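PDB 3D3Y: peptidase M16 C-terminal domain-containing protein from Enterococcus faecalis, which is of unknown function but is related to the M16 metallopeptidases through a peptidase M16 C-terminal domain and may bind a metal ion. Local coordinates for residues A[7-13]-A[223-228]; A[82-87]-A[376-380]. All coordinates share one frame; numbering follows the deposited sequence.

How the contacts relate
From the N terminus, the chain first makes the turn 7-13 between strands 4-7 and 12-18, at the outer side of the six-stranded sheet. Residues 82-87 follow, in the hairpin joining strands 74-82 and 85-95 at the other side of that sheet. The chain later returns with 223-228 and closes contact 1. Helix 368-380 comes last and closes contact 2 through 376-380. The two closures cross, because their segments alternate. Their centres lie about 17 Å apart, and they do not touch. Contact 1 pins the loop between helix 211-219 and strand 244-251 to the sheet, while contact 2 ties the same sheet to a helix of the C-terminal half.

Contact 1: residues A[7-13]-A[223-228]; sequences QLVKGVN and FTPREE. With EDO (1,2-ethanediol), chain I.
E228 OE1 is gripped by two groups of 7-13. It takes the backbone N-H of G11 in a nearly straight bond, 2.9 Å from G11 N, that comes from 61° above the carboxylate plane. Q7 NE2 adds a weak bond. E228 OE2 uses its syn lone pair to accept from N13 ND2 at 2.6 Å. This bond is short but bent, with OE2 tilted from the N13 amide plane. E228 reaches this place with CG anti to its backbone N and a bend at chi2 (78°). G11 belongs to the type II turn from V9 to V12, and its positive phi suits glycine. V12 O accepts from L8 N and, weakly, from V9 N, the pattern of a classic beta bulge.

K10 O accepts from R226 N at 2.8 Å. The K10 side chain runs alongside R226 O, with K10 CG 3.2 Å and K10 CE 3.1 Å from it. K10 NZ comes near E227 OE1 without a salt bridge. R226 folds back, its NE and NH2 both donating side-on to T224 O in the guanidinium plane. V12 CG2 lies over one guanidinium face, 3.5 Å from R226 NE. V12 CG1 lies over the face of the F223 ring in a CH-pi contact, 4.2 Å from its centroid. V9 CG2 packs on F223 CB. A bound 1,2-ethanediol, probably from the crystallisation liquor, takes a weak bond from T224 N.

R226 NH2 also donates to L196 O, near the end of helix 185-198, and NH1 to D199 O, just before strand 200-207. V12 rests on V201 of that strand, which pairs in parallel with 12-18. L8 packs on F218 and K219 of helix 211-219, whose following loop carries 223-228, and F223 meets F118 of helix 105-118 edge to face.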
loop_
_atom_site.group_PDB
_atom_site.type_symbol
_atom_site.label_atom_id
_atom_site.label_comp_id
_atom_site.label_asym_id
_atom_site.label_seq_id
_atom_site.Cartn_x
_atom_site.Cartn_y
_atom_site.Cartn_z
ATOM N N GLN A 7 24.889 -7.955 3.334
ATOM C CA GLN A 7 25.086 -7.245 2.101
ATOM C C GLN A 7 25.540 -8.187 0.973
ATOM O O GLN A 7 26.636 -8.756 1.043
ATOM C CB GLN A 7 26.131 -6.179 2.310
ATOM C CG GLN A 7 26.162 -5.133 1.245
ATOM C CD GLN A 7 26.992 -3.944 1.675
ATOM O OE1 GLN A 7 28.007 -4.097 2.361
ATOM N NE2 GLN A 7 26.552 -2.749 1.304
ATOM N N LEU A 8 24.708 -8.324 -0.053
ATOM C CA LEU A 8 25.064 -9.069 -1.268
ATOM C C LEU A 8 26.009 -8.200 -2.072
ATOM O O LEU A 8 27.197 -8.531 -2.184
ATOM C CB LEU A 8 23.811 -9.452 -2.065
ATOM C CG LEU A 8 22.893 -10.415 -1.315
ATOM C CD1 LEU A 8 21.656 -10.751 -2.152
ATOM C CD2 LEU A 8 23.600 -11.677 -0.839
ATOM N N VAL A 9 25.501 -7.077 -2.587
ATOM C CA VAL A 9 26.332 -5.924 -2.997
ATOM C C VAL A 9 25.766 -4.645 -2.368
ATOM O O VAL A 9 24.635 -4.644 -1.863
ATOM C CB VAL A 9 26.391 -5.745 -4.549
ATOM C CG1 VAL A 9 27.068 -6.948 -5.218
ATOM C CG2 VAL A 9 24.998 -5.524 -5.147
ATOM N N LYS A 10 26.519 -3.550 -2.416
ATOM C CA LYS A 10 25.983 -2.224 -1.999
ATOM C C LYS A 10 24.571 -1.974 -2.540
ATOM O O LYS A 10 24.350 -2.099 -3.743
ATOM C CB LYS A 10 26.901 -1.095 -2.481
ATOM C CG LYS A 10 26.705 0.236 -1.764
ATOM C CD LYS A 10 27.747 1.316 -2.212
ATOM C CE LYS A 10 27.470 1.809 -3.660
ATOM N NZ LYS A 10 28.120 3.131 -3.977
ATOM N N GLY A 11 23.633 -1.620 -1.650
ATOM C CA GLY A 11 22.262 -1.354 -2.032
ATOM C C GLY A 11 21.358 -2.573 -2.140
ATOM O O GLY A 11 20.140 -2.446 -2.333
ATOM N N VAL A 12 21.955 -3.758 -2.037
ATOM C CA VAL A 12 21.233 -5.030 -2.143
ATOM C C VAL A 12 21.518 -5.908 -0.928
ATOM O O VAL A 12 22.625 -6.445 -0.755
ATOM C CB VAL A 12 21.563 -5.795 -3.465
ATOM C CG1 VAL A 12 20.724 -7.098 -3.555
ATOM C CG2 VAL A 12 21.282 -4.911 -4.696
ATOM N N ASN A 13 20.498 -6.054 -0.096
ATOM C CA ASN A 13 20.653 -6.740 1.180
ATOM C C ASN A 13 19.726 -7.906 1.338
ATOM O O ASN A 13 18.596 -7.889 0.835
ATOM C CB ASN A 13 20.468 -5.735 2.311
ATOM C CG ASN A 13 21.568 -4.711 2.321
ATOM O OD1 ASN A 13 22.681 -5.015 2.731
ATOM N ND2 ASN A 13 21.287 -3.510 1.802
ATOM N N PHE A 223 23.414 -8.906 -9.224
ATOM C CA PHE A 223 23.125 -7.476 -8.992
ATOM C C PHE A 223 24.399 -6.695 -9.015
ATOM O O PHE A 223 25.399 -7.104 -8.425
ATOM C CB PHE A 223 22.464 -7.236 -7.628
ATOM C CG PHE A 223 21.028 -7.717 -7.549
ATOM C CD1 PHE A 223 20.013 -7.021 -8.182
ATOM C CD2 PHE A 223 20.720 -8.863 -6.851
ATOM C CE1 PHE A 223 18.687 -7.475 -8.115
ATOM C CE2 PHE A 223 19.435 -9.334 -6.781
ATOM C CZ PHE A 223 18.399 -8.637 -7.399
ATOM N N THR A 224 24.381 -5.563 -9.686
ATOM C CA THR A 224 25.528 -4.647 -9.578
ATOM C C THR A 224 25.305 -3.725 -8.371
ATOM O O THR A 224 24.155 -3.559 -7.931
ATOM C CB THR A 224 25.651 -3.817 -10.848
ATOM O OG1 THR A 224 24.370 -3.233 -11.140
ATOM C CG2 THR A 224 26.065 -4.722 -12.021
ATOM N N PRO A 225 26.391 -3.113 -7.831
ATOM C CA PRO A 225 26.279 -2.212 -6.684
ATOM C C PRO A 225 25.438 -1.010 -7.040
ATOM O O PRO A 225 25.399 -0.591 -8.192
ATOM C CB PRO A 225 27.752 -1.760 -6.412
ATOM C CG PRO A 225 28.573 -2.742 -7.102
ATOM C CD PRO A 225 27.785 -3.250 -8.279
ATOM N N ARG A 226 24.711 -0.491 -6.067
ATOM C CA ARG A 226 24.034 0.794 -6.256
ATOM C C ARG A 226 23.966 1.498 -4.917
ATOM O O ARG A 226 24.454 0.971 -3.919
ATOM C CB ARG A 226 22.651 0.642 -6.946
ATOM C CG ARG A 226 21.508 0.139 -6.059
ATOM C CD ARG A 226 21.526 -1.382 -5.746
ATOM N NE ARG A 226 21.865 -2.239 -6.887
ATOM C CZ ARG A 226 21.040 -2.601 -7.870
ATOM N NH1 ARG A 226 19.768 -2.208 -7.910
ATOM N NH2 ARG A 226 21.503 -3.378 -8.844
ATOM N N GLU A 227 23.399 2.695 -4.904
ATOM C CA GLU A 227 23.279 3.495 -3.685
ATOM C C GLU A 227 22.565 2.716 -2.589
ATOM O O GLU A 227 21.580 2.017 -2.847
ATOM C CB GLU A 227 22.517 4.791 -3.982
ATOM C CG GLU A 227 23.231 5.716 -4.955
ATOM C CD GLU A 227 24.421 6.434 -4.331
ATOM O OE1 GLU A 227 24.991 5.916 -3.334
ATOM O OE2 GLU A 227 24.801 7.520 -4.841
ATOM N N GLU A 228 23.064 2.847 -1.369
ATOM C CA GLU A 228 22.466 2.168 -0.218
ATOM C C GLU A 228 21.255 2.928 0.371
ATOM O O GLU A 228 20.274 2.309 0.807
ATOM C CB GLU A 228 23.540 1.931 0.848
ATOM C CG GLU A 228 23.095 1.069 2.010
ATOM C CD GLU A 228 23.072 -0.426 1.704
ATOM O OE1 GLU A 228 24.034 -0.970 1.121
ATOM O OE2 GLU A 228 22.092 -1.067 2.097
HETATM C C1 EDO I . 21.975 -4.495 -11.813
HETATM O O1 EDO I . 21.538 -5.705 -11.218
HETATM C C2 EDO I . 21.970 -4.652 -13.321
HETATM O O2 EDO I . 22.586 -3.477 -13.840
#

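Contact 2: residues A[82-87]-A[376-380]; sequences KGNQHW and YLNEL
W87 and Y376 form an edge-to-face pair. The CE2 edge of Y376 points at one face of the indole six-membered ring. The centroids are 4.9 Å apart and the planes stand at 72°. The closest atoms are W87 CZ2 and Y376 CE2, at 3.6 Å. Y376 has CG anti to its backbone N (chi1 -164°), which sends the ring out toward the indole. L377 CD2 meets the indole at its edge, 4.2 Å from W87 CH2. L380 CD1 approaches W87 CZ2 and also lies 4.1 Å from Q85 OE1.

The strand side is a beta hairpin of the six-stranded sheet, closed by a type II' turn from K82 to Q85. Segment 376-380, from a helix of the C-terminal half, stands off from strand 85-87 at 142°, and long side chains bridge the gap.

K82 CB rests on the opposite face of the indole, toward its rim. W87 NE1 donates to Q85 OE1 at 3.0 Å. This nearly straight bond runs in the ring plane onto a lone pair, which probably helps fix the rotation of the indole. N32 of strand 24-34 bonds to Q85 OE1 and Y376 OH, while A231 O accepts from Q85 NE2. R30 makes a cation-pi contact with Y376.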
loop_
_atom_site.group_PDB
_atom_site.type_symbol
_atom_site.label_atom_id
_atom_site.label_comp_id
_atom_site.label_asym_id
_atom_site.label_seq_id
_atom_site.Cartn_x
_atom_site.Cartn_y
_atom_site.Cartn_z
ATOM N N LYS A 82 4.018 3.696 -0.536
ATOM C CA LYS A 82 4.092 3.889 0.907
ATOM C C LYS A 82 4.809 5.182 1.140
ATOM O O LYS A 82 6.008 5.286 0.861
ATOM C CB LYS A 82 4.874 2.762 1.596
ATOM C CG LYS A 82 4.657 2.673 3.141
ATOM C CD LYS A 82 3.338 1.932 3.368
ATOM C CE LYS A 82 3.063 1.632 4.799
ATOM N NZ LYS A 82 1.665 1.091 4.819
ATOM N N GLY A 83 4.086 6.178 1.660
ATOM C CA GLY A 83 4.715 7.468 1.908
ATOM C C GLY A 83 5.275 7.999 0.600
ATOM O O GLY A 83 4.554 8.061 -0.413
ATOM N N ASN A 84 6.541 8.397 0.624
ATOM C CA ASN A 84 7.213 8.869 -0.570
ATOM C C ASN A 84 7.952 7.786 -1.381
ATOM O O ASN A 84 8.774 8.107 -2.239
ATOM C CB ASN A 84 8.183 9.989 -0.217
ATOM C CG ASN A 84 8.310 10.990 -1.332
ATOM O OD1 ASN A 84 7.286 11.453 -1.889
ATOM N ND2 ASN A 84 9.539 11.324 -1.694
ATOM N N GLN A 85 7.647 6.513 -1.118
ATOM C CA GLN A 85 8.305 5.369 -1.799
ATOM C C GLN A 85 7.303 4.609 -2.653
ATOM O O GLN A 85 6.093 4.625 -2.394
ATOM C CB GLN A 85 8.923 4.416 -0.768
ATOM C CG GLN A 85 10.118 5.004 -0.043
ATOM C CD GLN A 85 10.598 4.153 1.119
ATOM O OE1 GLN A 85 10.122 3.037 1.335
ATOM N NE2 GLN A 85 11.561 4.686 1.881
ATOM N N HIS A 86 7.806 3.969 -3.700
ATOM C CA HIS A 86 6.979 3.094 -4.513
ATOM C C HIS A 86 7.742 1.760 -4.534
ATOM O O HIS A 86 8.984 1.721 -4.751
ATOM C CB HIS A 86 6.763 3.680 -5.934
ATOM C CG HIS A 86 5.704 2.967 -6.725
ATOM N ND1 HIS A 86 5.983 1.903 -7.555
ATOM C CD2 HIS A 86 4.363 3.148 -6.784
ATOM C CE1 HIS A 86 4.858 1.463 -8.101
ATOM N NE2 HIS A 86 3.857 2.204 -7.646
ATOM N N TRP A 87 7.017 0.686 -4.238
ATOM C CA TRP A 87 7.615 -0.620 -4.021
ATOM C C TRP A 87 7.194 -1.562 -5.161
ATOM O O TRP A 87 6.030 -1.611 -5.528
ATOM C CB TRP A 87 7.104 -1.204 -2.680
ATOM C CG TRP A 87 7.423 -0.423 -1.390
ATOM C CD1 TRP A 87 8.296 0.637 -1.229
ATOM C CD2 TRP A 87 6.925 -0.732 -0.087
ATOM N NE1 TRP A 87 8.324 1.027 0.117
ATOM C CE2 TRP A 87 7.495 0.195 0.827
ATOM C CE3 TRP A 87 6.039 -1.721 0.404
ATOM C CZ2 TRP A 87 7.209 0.166 2.203
ATOM C CZ3 TRP A 87 5.746 -1.744 1.792
ATOM C CH2 TRP A 87 6.329 -0.798 2.667
ATOM N N TYR A 376 9.802 -5.554 7.207
ATOM C CA TYR A 376 10.225 -4.527 6.281
ATOM C C TYR A 376 10.189 -3.137 6.914
ATOM O O TYR A 376 11.183 -2.402 6.855
ATOM C CB TYR A 376 9.421 -4.594 4.984
ATOM C CG TYR A 376 10.070 -3.819 3.865
ATOM C CD1 TYR A 376 11.155 -4.333 3.183
ATOM C CD2 TYR A 376 9.595 -2.560 3.495
ATOM C CE1 TYR A 376 11.773 -3.620 2.155
ATOM C CE2 TYR A 376 10.202 -1.835 2.470
ATOM C CZ TYR A 376 11.279 -2.379 1.791
ATOM O OH TYR A 376 11.857 -1.675 0.756
ATOM N N LEU A 377 9.072 -2.780 7.548
ATOM C CA LEU A 377 8.982 -1.476 8.205
ATOM C C LEU A 377 10.062 -1.315 9.227
ATOM O O LEU A 377 10.701 -0.271 9.290
ATOM C CB LEU A 377 7.618 -1.225 8.872
ATOM C CG LEU A 377 6.424 -1.128 7.926
ATOM C CD1 LEU A 377 5.173 -0.747 8.717
ATOM C CD2 LEU A 377 6.695 -0.133 6.777
ATOM N N ASN A 378 10.245 -2.352 10.037
ATOM C CA ASN A 378 11.299 -2.430 11.036
ATOM C C ASN A 378 12.692 -2.165 10.488
ATOM O O ASN A 378 13.516 -1.519 11.140
ATOM C CB ASN A 378 11.301 -3.839 11.572
ATOM C CG ASN A 378 11.283 -3.869 13.025
ATOM O OD1 ASN A 378 12.323 -3.692 13.651
ATOM N ND2 ASN A 378 10.088 -4.072 13.614
ATOM N N GLU A 379 12.946 -2.710 9.307
ATOM C CA GLU A 379 14.198 -2.534 8.596
ATOM C C GLU A 379 14.369 -1.072 8.200
ATOM O O GLU A 379 15.425 -0.501 8.391
ATOM C CB GLU A 379 14.223 -3.428 7.350
ATOM C CG GLU A 379 15.383 -3.174 6.389
ATOM C CD GLU A 379 16.739 -3.466 7.010
ATOM O OE1 GLU A 379 16.800 -4.220 8.013
ATOM O OE2 GLU A 379 17.751 -2.940 6.477
ATOM N N LEU A 380 13.312 -0.471 7.670
ATOM C CA LEU A 380 13.326 0.952 7.338
ATOM C C LEU A 380 13.521 1.843 8.563
ATOM O O LEU A 380 14.401 2.708 8.593
ATOM C CB LEU A 380 12.039 1.336 6.607
ATOM C CG LEU A 380 11.765 0.557 5.323
ATOM C CD1 LEU A 380 10.370 0.833 4.821
ATOM C CD2 LEU A 380 12.779 0.872 4.239
#